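SidF, inhibitor of growth family, member 3 (Legionella pneumophila subsp. pneumophila, PDB 4FYF) probably acts as a phosphatidylinositol phosphate phosphatase, removing phosphate from phosphoinositide lipids. Local coordinates at residues G48-V53 / N181-I186; I202-C207 / A247-G252. The protein carries 1 engineered substitution. All coordinates share one frame; numbering follows the deposited sequence.

Interaction 1 (G48-V53 / N181-I186); sequences GKQVVV and NRDTLI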
loop_
_atom_site.group_PDB
_atom_site.type_symbol
_atom_site.label_atom_id
_atom_site.label_comp_id
_atom_site.label_asym_id
_atom_site.label_seq_id
_atom_site.Cartn_x
_atom_site.Cartn_y
_atom_site.Cartn_z
ATOM N N GLY A 48 20.273 14.265 2.519
ATOM C CA GLY A 48 20.608 12.907 2.013
ATOM C C GLY A 48 19.473 12.058 1.391
ATOM O O GLY A 48 19.691 10.901 1.018
ATOM N N LYS A 49 18.270 12.627 1.285
ATOM C CA LYS A 49 17.150 11.995 0.596
ATOM C C LYS A 49 16.985 12.540 -0.840
ATOM O O LYS A 49 17.269 13.714 -1.116
ATOM C CB LYS A 49 15.849 12.173 1.390
ATOM C CG LYS A 49 15.439 11.051 2.327
ATOM C CD LYS A 49 16.531 10.519 3.239
ATOM C CE LYS A 49 15.916 9.700 4.367
ATOM N NZ LYS A 49 14.455 9.397 4.169
ATOM N N GLN A 50 16.506 11.662 -1.727
ATOM C CA GLN A 50 16.399 11.939 -3.151
ATOM C C GLN A 50 14.983 11.683 -3.674
ATOM O O GLN A 50 14.179 10.934 -3.079
ATOM C CB GLN A 50 17.462 11.144 -3.957
ATOM C CG GLN A 50 18.899 11.627 -3.647
ATOM C CD GLN A 50 20.024 10.880 -4.413
ATOM O OE1 GLN A 50 19.783 10.178 -5.397
ATOM N NE2 GLN A 50 21.269 11.070 -3.969
ATOM N N VAL A 51 14.720 12.275 -4.828
ATOM C CA VAL A 51 13.429 12.235 -5.460
ATOM C C VAL A 51 13.613 11.854 -6.939
ATOM O O VAL A 51 14.425 12.471 -7.633
ATOM C CB VAL A 51 12.827 13.644 -5.339
ATOM C CG1 VAL A 51 11.448 13.713 -5.915
ATOM C CG2 VAL A 51 12.812 14.083 -3.888
ATOM N N VAL A 52 12.863 10.869 -7.429
ATOM C CA VAL A 52 12.857 10.579 -8.828
ATOM C C VAL A 52 11.541 11.067 -9.402
ATOM O O VAL A 52 10.487 10.643 -8.946
ATOM C CB VAL A 52 12.949 9.081 -9.094
ATOM C CG1 VAL A 52 13.156 8.873 -10.576
ATOM C CG2 VAL A 52 14.111 8.483 -8.324
ATOM N N VAL A 53 11.597 11.936 -10.409
ATOM C CA VAL A 53 10.382 12.475 -11.033
ATOM C C VAL A 53 10.308 12.113 -12.547
ATOM O O VAL A 53 11.285 12.256 -13.232
ATOM C CB VAL A 53 10.347 14.023 -10.916
ATOM C CG1 VAL A 53 9.050 14.572 -11.484
ATOM C CG2 VAL A 53 10.540 14.503 -9.475
ATOM N N ASN A 181 17.950 3.210 1.855
ATOM C CA ASN A 181 17.820 4.651 1.586
ATOM C C ASN A 181 16.825 4.971 0.473
ATOM O O ASN A 181 17.207 5.460 -0.585
ATOM C CB ASN A 181 19.201 5.308 1.340
ATOM C CG ASN A 181 19.260 6.771 1.818
ATOM O OD1 ASN A 181 20.353 7.330 2.048
ATOM N ND2 ASN A 181 18.083 7.399 1.967
ATOM N N ARG A 182 15.543 4.715 0.724
ATOM C CA ARG A 182 14.523 4.718 -0.355
ATOM C C ARG A 182 14.119 6.118 -0.877
ATOM O O ARG A 182 13.978 7.073 -0.121
ATOM C CB ARG A 182 13.316 3.893 0.089
ATOM C CG ARG A 182 12.633 3.070 -1.000
ATOM C CD ARG A 182 12.032 1.799 -0.383
ATOM N NE ARG A 182 11.703 1.988 1.046
ATOM C CZ ARG A 182 10.475 1.950 1.582
ATOM N NH1 ARG A 182 9.408 1.697 0.822
ATOM N NH2 ARG A 182 10.307 2.161 2.897
ATOM N N ASP A 183 13.957 6.248 -2.183
ATOM C CA ASP A 183 13.654 7.530 -2.757
ATOM C C ASP A 183 12.155 7.848 -2.852
ATOM O O ASP A 183 11.355 6.935 -3.054
ATOM C CB ASP A 183 14.232 7.587 -4.163
ATOM C CG ASP A 183 15.778 7.473 -4.210
ATOM O OD1 ASP A 183 16.472 7.945 -3.288
ATOM O OD2 ASP A 183 16.296 6.893 -5.219
ATOM N N THR A 184 11.779 9.135 -2.793
ATOM C CA THR A 184 10.429 9.520 -3.185
ATOM C C THR A 184 10.230 9.389 -4.698
ATOM O O THR A 184 11.092 9.782 -5.462
ATOM C CB THR A 184 10.076 10.980 -2.803
ATOM O OG1 THR A 184 10.074 11.109 -1.378
ATOM C CG2 THR A 184 8.688 11.327 -3.282
ATOM N N LEU A 185 9.085 8.885 -5.140
ATOM C CA LEU A 185 8.886 8.718 -6.559
ATOM C C LEU A 185 7.626 9.442 -6.982
ATOM O O LEU A 185 6.545 9.260 -6.377
ATOM C CB LEU A 185 8.807 7.231 -6.933
ATOM C CG LEU A 185 9.667 6.217 -6.189
ATOM C CD1 LEU A 185 9.087 4.771 -6.246
ATOM C CD2 LEU A 185 11.145 6.265 -6.615
ATOM N N ILE A 186 7.766 10.198 -8.062
ATOM C CA ILE A 186 6.747 11.056 -8.538
ATOM C C ILE A 186 6.468 10.917 -10.032
ATOM O O ILE A 186 7.386 10.928 -10.850
ATOM C CB ILE A 186 7.140 12.532 -8.273
ATOM C CG1 ILE A 186 7.447 12.737 -6.808
ATOM C CG2 ILE A 186 6.003 13.448 -8.665
ATOM C CD1 ILE A 186 7.503 14.177 -6.339
HETATM O O HOH W 1 16.201 8.924 -0.803
#
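Val52 lies between Thr184 and Ile186 on a parallel strand: its N donates to Thr184 O at 2.9 Å, and its O takes the N-H of Ile186. A third bond, Thr184 N to Gln50 O, is more bent, 142° at the hydrogen, and opens the ladder where the chains leave their loops. On one face Val51, Val53, Thr184 and Ile186 pack together. Val53 CG2 lies 4.1 Å from Ile186 CB, the two side chains running side by side, while Ile186, with CG1 anti to its carbonyl carbon (chi1 -55°), extends CD1 back to 4.0 Å from Val51 CG1. On the other face Val52 CG2 meets Leu185 CD2 at 4.1 Å. Before the strands pair fully, a water bridges them, accepting from Gln50 N and donating to Asp183 OD1 at 2.7 Å and weakly to Arg182 O. Asp183 OD1, which takes this water, also lies 3.4 Å from Gln50 CB; with Tyr32 OH hydrogen-bonded to OD2, both carboxylate oxygens are held, which should limit the group's rotation. Gln50 NE2 bonds Asn27 O. A long, mostly helical crossover, 127 residues between the segments, joins these neighbouring parallel strands. The pair belongs to a mixed sheet: strand 39-42 flanks 50-55 and strand 199-206 flanks 184-189. Helix 9-16 packs on the Val51 and Ile186 face, helix 701-712 on that of Val52 and Leu185.

Interaction 2 (I202-C207 / A247-G252); sequences IMYIPC and ARMIAG. With HG (mercury (II) ion), chain C.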
loop_
_atom_site.group_PDB
_atom_site.type_symbol
_atom_site.label_atom_id
_atom_site.label_comp_id
_atom_site.label_asym_id
_atom_site.label_seq_id
_atom_site.Cartn_x
_atom_site.Cartn_y
_atom_site.Cartn_z
ATOM N N ILE A 202 0.982 11.734 -9.001
ATOM C CA ILE A 202 0.971 10.626 -8.067
ATOM C C ILE A 202 2.392 10.433 -7.504
ATOM O O ILE A 202 3.366 10.357 -8.277
ATOM C CB ILE A 202 0.651 9.297 -8.764
ATOM C CG1 ILE A 202 -0.651 9.370 -9.552
ATOM C CG2 ILE A 202 0.532 8.169 -7.739
ATOM C CD1 ILE A 202 -0.899 8.157 -10.378
ATOM N N MET A 203 2.502 10.337 -6.178
ATOM C CA MET A 203 3.783 10.081 -5.528
ATOM C C MET A 203 3.746 8.939 -4.497
ATOM O O MET A 203 2.711 8.682 -3.885
ATOM C CB MET A 203 4.401 11.336 -4.902
ATOM C CG MET A 203 3.512 12.116 -3.976
ATOM S SD MET A 203 4.369 13.587 -3.400
ATOM C CE MET A 203 4.247 14.655 -4.806
ATOM N N TYR A 204 4.853 8.204 -4.436
ATOM C CA TYR A 204 5.137 7.262 -3.381
ATOM C C TYR A 204 6.224 7.891 -2.511
ATOM O O TYR A 204 7.323 8.210 -2.995
ATOM C CB TYR A 204 5.597 5.894 -3.927
ATOM C CG TYR A 204 4.502 5.021 -4.583
ATOM C CD1 TYR A 204 3.209 5.486 -4.794
ATOM C CD2 TYR A 204 4.785 3.718 -5.018
ATOM C CE1 TYR A 204 2.241 4.693 -5.387
ATOM C CE2 TYR A 204 3.811 2.916 -5.637
ATOM C CZ TYR A 204 2.541 3.408 -5.804
ATOM O OH TYR A 204 1.601 2.644 -6.442
ATOM N N ILE A 205 5.883 8.123 -1.241
ATOM C CA ILE A 205 6.829 8.598 -0.247
ATOM C C ILE A 205 6.985 7.486 0.739
ATOM O O ILE A 205 6.021 7.019 1.270
ATOM C CB ILE A 205 6.326 9.861 0.446
ATOM C CG1 ILE A 205 5.821 10.917 -0.591
ATOM C CG2 ILE A 205 7.388 10.396 1.414
ATOM C CD1 ILE A 205 4.916 12.005 0.009
ATOM N N PRO A 206 8.220 7.034 0.925
ATOM C CA PRO A 206 8.497 5.905 1.815
ATOM C C PRO A 206 8.192 6.244 3.265
ATOM O O PRO A 206 8.471 7.353 3.716
ATOM C CB PRO A 206 10.000 5.684 1.633
ATOM C CG PRO A 206 10.529 7.027 1.264
ATOM C CD PRO A 206 9.453 7.678 0.440
ATOM N N CYS A 207 7.621 5.286 3.983
ATOM C CA CYS A 207 7.404 5.422 5.413
ATOM C C CYS A 207 8.147 4.284 6.091
ATOM O O CYS A 207 8.067 3.145 5.665
ATOM C CB CYS A 207 5.912 5.354 5.742
ATOM S SG CYS A 207 4.951 4.293 4.639
ATOM N N ALA A 247 4.681 2.682 1.395
ATOM C CA ALA A 247 4.854 4.065 1.017
ATOM C C ALA A 247 3.547 4.817 1.203
ATOM O O ALA A 247 2.458 4.224 1.012
ATOM C CB ALA A 247 5.276 4.131 -0.446
ATOM N N ARG A 248 3.639 6.086 1.544
ATOM C CA ARG A 248 2.474 6.922 1.551
ATOM C C ARG A 248 2.134 7.226 0.104
ATOM O O ARG A 248 2.994 7.603 -0.665
ATOM C CB ARG A 248 2.775 8.195 2.327
ATOM C CG ARG A 248 1.602 9.126 2.461
ATOM C CD ARG A 248 0.698 8.738 3.605
ATOM N NE ARG A 248 -0.188 9.845 3.897
ATOM C CZ ARG A 248 0.120 10.830 4.719
ATOM N NH1 ARG A 248 1.276 10.820 5.342
ATOM N NH2 ARG A 248 -0.730 11.812 4.924
ATOM N N MET A 249 0.877 7.061 -0.270
ATOM C CA MET A 249 0.474 7.336 -1.635
ATOM C C MET A 249 -0.423 8.558 -1.708
ATOM O O MET A 249 -1.529 8.546 -1.208
ATOM C CB MET A 249 -0.259 6.128 -2.199
ATOM C CG MET A 249 -0.760 6.304 -3.615
ATOM S SD MET A 249 -1.177 4.739 -4.387
ATOM C CE MET A 249 -2.853 4.507 -3.838
ATOM N N ILE A 250 0.057 9.592 -2.379
ATOM C CA ILE A 250 -0.661 10.818 -2.556
ATOM C C ILE A 250 -0.924 11.084 -4.054
ATOM O O ILE A 250 -0.023 10.958 -4.868
ATOM C CB ILE A 250 0.155 12.017 -2.066
ATOM C CG1 ILE A 250 0.696 11.836 -0.639
ATOM C CG2 ILE A 250 -0.704 13.248 -2.156
ATOM C CD1 ILE A 250 -0.406 11.649 0.423
ATOM N N ALA A 251 -2.152 11.451 -4.414
ATOM C CA ALA A 251 -2.445 11.899 -5.766
ATOM C C ALA A 251 -3.274 13.148 -5.638
ATOM O O ALA A 251 -4.088 13.254 -4.714
ATOM C CB ALA A 251 -3.200 10.838 -6.547
ATOM N N GLY A 252 -3.041 14.111 -6.531
ATOM C CA GLY A 252 -3.862 15.307 -6.599
ATOM C C GLY A 252 -3.591 16.151 -7.818
ATOM O O GLY A 252 -3.071 15.659 -8.841
HETATM HG HG HG C . 5.297 2.544 6.809
#
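Two antiparallel strands of the mixed beta-sheet meet here, 202-206 against 247-252, and a bound heavy-atom ion, mercury, sits at the end where the first strand runs out. Two hydrogen-bonded pairs alternate with three non-hydrogen-bonded ones. In one of the former, Met203 N reaches Ile250 O at 2.9 Å and Met203 O accepts the N-H of Ile250 in return; in the other, Ile205 N donates to Arg248 O, and Arg248 N gives its hydrogen back to Ile205 O. On the face of Tyr204 and Met249, the methionine lies alongside the phenol and sets SD 3.6 Å from Tyr204 CE1. Met249 SD is 4.8 Å from the centroid of the Tyr204 ring and 68° off its normal, an oblique Met-aromatic contact. Ala247 CB closes on Tyr204 CB at 3.9 Å, and Tyr204 OH is hydrogen-bonded to Gln654. On the opposite face, that of Met203, Ile205, Arg248 and Ile250, Met203 CG packs 3.9 Å from Ile250 CB, and Ile205 CD1 approaches Ile250 CG1. The Arg248 side chain leads away from 202-207; its guanidinium forms salt bridges with Asp265 through NE and with Asp311 through NH2, two carboxylates that fix its orientation. Beyond Pro206, Cys207 turns SG between its backbone N and carbonyl carbon (chi1 32°), bringing Cys207 SG 3.6 Å from Ala247 CA and 2.8 Å from the mercury ion, which was probably introduced for phasing and whose position is approximate. Strand 184-189 continues the sheet beside 199-206, and strand 260-268 beside 247-254. Helix 652-668 packs against Ile202, Met249 and Ala251, whereas helix 9-16 covers Met203, Arg248 and Ile250.

How the interactions relate
Interactions 1 and 2 are successive parts of one mixed sheet, their centres 11 Å apart, and they follow one another along the chain. Strands 184-189 and 199-206, antiparallel neighbours, join them: Leu185 O lies 2.8 Å from Tyr204 N, a probable hydrogen bond. Thr184 CG2 packs on the backbone Tyr204 O at 3.4 Å, and Ile186 CD1 on Met203 CE at 3.6 Å. The latter pair faces helix 9-16, which therefore spans both contacts. The sheet thus passes from a parallel pairing in interaction 1 to antiparallel pairing in interaction 2. Mercury is bound directly in interaction 2, and the Lys49 side chain of interaction 1 is about 12 Å from the same ion (nearest atoms).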